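Local coordinates for protein transcriptional regulators (LACI-FAMILY TRANSCRIPTIONAL REGULATORY PROTEIN) (Corynebacterium glutamicum, PDB 3GYB) that probably binds regulatory DNA as a LacI-family transcription factor, with a periplasmic-binding-protein-like domain of the kind that senses small ligands in relatives, at residues 206-211 with 222-227. Sequence-based numbering, arbitrary orientation.
Sequences LSIIGY and INLTTI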
loop_
_atom_site.group_PDB
_atom_site.type_symbol
_atom_site.label_atom_id
_atom_site.label_comp_id
_atom_site.label_asym_id
_atom_site.label_seq_id
_atom_site.Cartn_x
_atom_site.Cartn_y
_atom_site.Cartn_z
ATOM N N LEU A 206 6.401 -16.275 18.913
ATOM C CA LEU A 206 5.415 -15.218 19.120
ATOM C C LEU A 206 4.297 -15.269 18.086
ATOM O O LEU A 206 4.567 -15.399 16.894
ATOM C CB LEU A 206 6.123 -13.862 19.033
ATOM C CG LEU A 206 5.291 -12.579 19.134
ATOM C CD1 LEU A 206 4.828 -12.386 20.569
ATOM C CD2 LEU A 206 6.128 -11.392 18.697
ATOM N N SER A 207 3.048 -15.178 18.542
ATOM C CA SER A 207 1.903 -15.173 17.633
ATOM C C SER A 207 1.478 -13.731 17.382
ATOM O O SER A 207 1.503 -12.908 18.298
ATOM C CB SER A 207 0.716 -15.940 18.228
ATOM O OG SER A 207 0.883 -17.343 18.088
ATOM N N ILE A 208 1.108 -13.426 16.142
ATOM C CA ILE A 208 0.661 -12.084 15.788
ATOM C C ILE A 208 -0.567 -12.144 14.888
ATOM O O ILE A 208 -0.580 -12.856 13.887
ATOM C CB ILE A 208 1.763 -11.286 15.036
ATOM C CG1 ILE A 208 2.940 -11.004 15.975
ATOM C CG2 ILE A 208 1.186 -9.972 14.510
ATOM C CD1 ILE A 208 4.136 -10.349 15.290
ATOM N N ILE A 209 -1.610 -11.408 15.255
ATOM C CA ILE A 209 -2.802 -11.377 14.426
ATOM C C ILE A 209 -3.126 -9.916 14.132
ATOM O O ILE A 209 -3.076 -9.065 15.025
ATOM C CB ILE A 209 -4.005 -12.093 15.107
ATOM C CG1 ILE A 209 -5.246 -11.969 14.216
ATOM C CG2 ILE A 209 -4.240 -11.523 16.504
ATOM C CD1 ILE A 209 -6.393 -12.896 14.603
ATOM N N GLY A 210 -3.424 -9.631 12.867
ATOM C CA GLY A 210 -3.734 -8.272 12.460
ATOM C C GLY A 210 -5.212 -8.034 12.236
ATOM O O GLY A 210 -6.052 -8.783 12.736
ATOM N N TYR A 211 -5.533 -6.998 11.468
ATOM C CA TYR A 211 -6.919 -6.639 11.190
ATOM C C TYR A 211 -6.944 -5.820 9.904
ATOM O O TYR A 211 -6.187 -4.861 9.772
ATOM C CB TYR A 211 -7.471 -5.800 12.358
ATOM C CG TYR A 211 -8.983 -5.797 12.526
ATOM C CD1 TYR A 211 -9.565 -6.212 13.726
ATOM C CD2 TYR A 211 -9.824 -5.345 11.512
ATOM C CE1 TYR A 211 -10.945 -6.171 13.914
ATOM C CE2 TYR A 211 -11.215 -5.303 11.691
ATOM C CZ TYR A 211 -11.760 -5.717 12.894
ATOM O OH TYR A 211 -13.129 -5.672 13.078
ATOM N N ILE A 222 4.564 -12.228 3.702
ATOM C CA ILE A 222 4.055 -11.800 4.997
ATOM C C ILE A 222 3.116 -12.854 5.587
ATOM O O ILE A 222 3.214 -13.180 6.774
ATOM C CB ILE A 222 3.372 -10.431 4.846
ATOM C CG1 ILE A 222 4.403 -9.428 4.304
ATOM C CG2 ILE A 222 2.817 -9.964 6.179
ATOM C CD1 ILE A 222 3.843 -8.046 4.009
ATOM N N ASN A 223 2.214 -13.379 4.758
ATOM C CA ASN A 223 1.303 -14.452 5.165
ATOM C C ASN A 223 0.736 -14.227 6.567
ATOM O O ASN A 223 0.833 -15.088 7.438
ATOM C CB ASN A 223 2.078 -15.771 5.117
ATOM C CG ASN A 223 1.175 -16.983 5.084
ATOM O OD1 ASN A 223 0.133 -16.974 4.439
ATOM N ND2 ASN A 223 1.582 -18.043 5.773
ATOM N N LEU A 224 0.104 -13.074 6.744
ATOM C CA LEU A 224 -0.441 -12.635 8.028
ATOM C C LEU A 224 -1.848 -13.096 8.424
ATOM O O LEU A 224 -2.810 -12.881 7.686
ATOM C CB LEU A 224 -0.424 -11.100 8.042
ATOM C CG LEU A 224 -0.036 -10.196 9.221
ATOM C CD1 LEU A 224 -0.804 -8.888 9.049
ATOM C CD2 LEU A 224 -0.334 -10.814 10.572
ATOM N N THR A 225 -1.965 -13.705 9.603
ATOM C CA THR A 225 -3.270 -14.114 10.118
ATOM C C THR A 225 -3.910 -12.774 10.473
ATOM O O THR A 225 -3.285 -11.934 11.118
ATOM C CB THR A 225 -3.113 -14.996 11.361
ATOM O OG1 THR A 225 -2.550 -16.250 10.962
ATOM C CG2 THR A 225 -4.457 -15.235 12.046
ATOM N N THR A 226 -5.155 -12.576 10.058
ATOM C CA THR A 226 -5.798 -11.288 10.262
ATOM C C THR A 226 -7.318 -11.393 10.294
ATOM O O THR A 226 -7.897 -12.407 9.904
ATOM C CB THR A 226 -5.377 -10.348 9.096
ATOM O OG1 THR A 226 -5.956 -9.050 9.249
ATOM C CG2 THR A 226 -5.834 -10.946 7.765
ATOM N N ILE A 227 -7.958 -10.335 10.771
ATOM C CA ILE A 227 -9.413 -10.282 10.817
ATOM C C ILE A 227 -9.883 -9.578 9.550
ATOM O O ILE A 227 -9.485 -8.446 9.275
ATOM C CB ILE A 227 -9.912 -9.470 12.030
ATOM C CG1 ILE A 227 -9.478 -10.149 13.334
ATOM C CG2 ILE A 227 -11.426 -9.294 11.947
ATOM C CD1 ILE A 227 -9.941 -11.588 13.485
#
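Gly210 grips the second segment with both of its backbone polar groups: its N donates a nearly straight bond to Thr225 O (2.9 Å, 170° at the hydrogen), and its O accepts a more bent one from Ile227 N (3.1 Å), which lies above the carbonyl plane. The touching parts of the two segments run in the same sense but diverge by 48°, with backbones nearest each other from Ile209 to Tyr211 against Thr225 to Ile227. Lacking a side chain, Gly210 lets Leu224 and the Thr226 hydroxyl lie close to its backbone on one side. Thr226 OG1 approaches Tyr211 N at a poor angle for bonding; its hydrogen bonds are with Asp185 and the backbone N of Asn213, suiting a small hydroxyl residue to this buried spot. The contacts on the other side, which carries Ile209, Tyr211 and Ile227, are largely apolar. Ile227 lays CG2 over one face of the Tyr211 ring, 3.8 Å from the centroid, a CH-pi contact made possible because this methyl stands anti to the backbone N. Its other branch ends at CD1, 3.9 Å from Ile209 CD1. With CG1 anti to the backbone N and the chain then extended (chi1 177°), Ile209 CD1 also lies 4.0 Å from Thr225 CG2, while Thr225 OG1 bonds to the backbone N of Arg266. Helix 102-115 packs against Ile209 and Ile227. The contact closes the beta-alpha-beta unit of strand 207-211, helix 215-218 and strand 226-228. The backbone bonds set the register, while Ile227, OH bonding to Asn100 and a cation-pi contact with Arg134 probably hold the Tyr211 ring near the magnesium ligands Asp212 and Asp229.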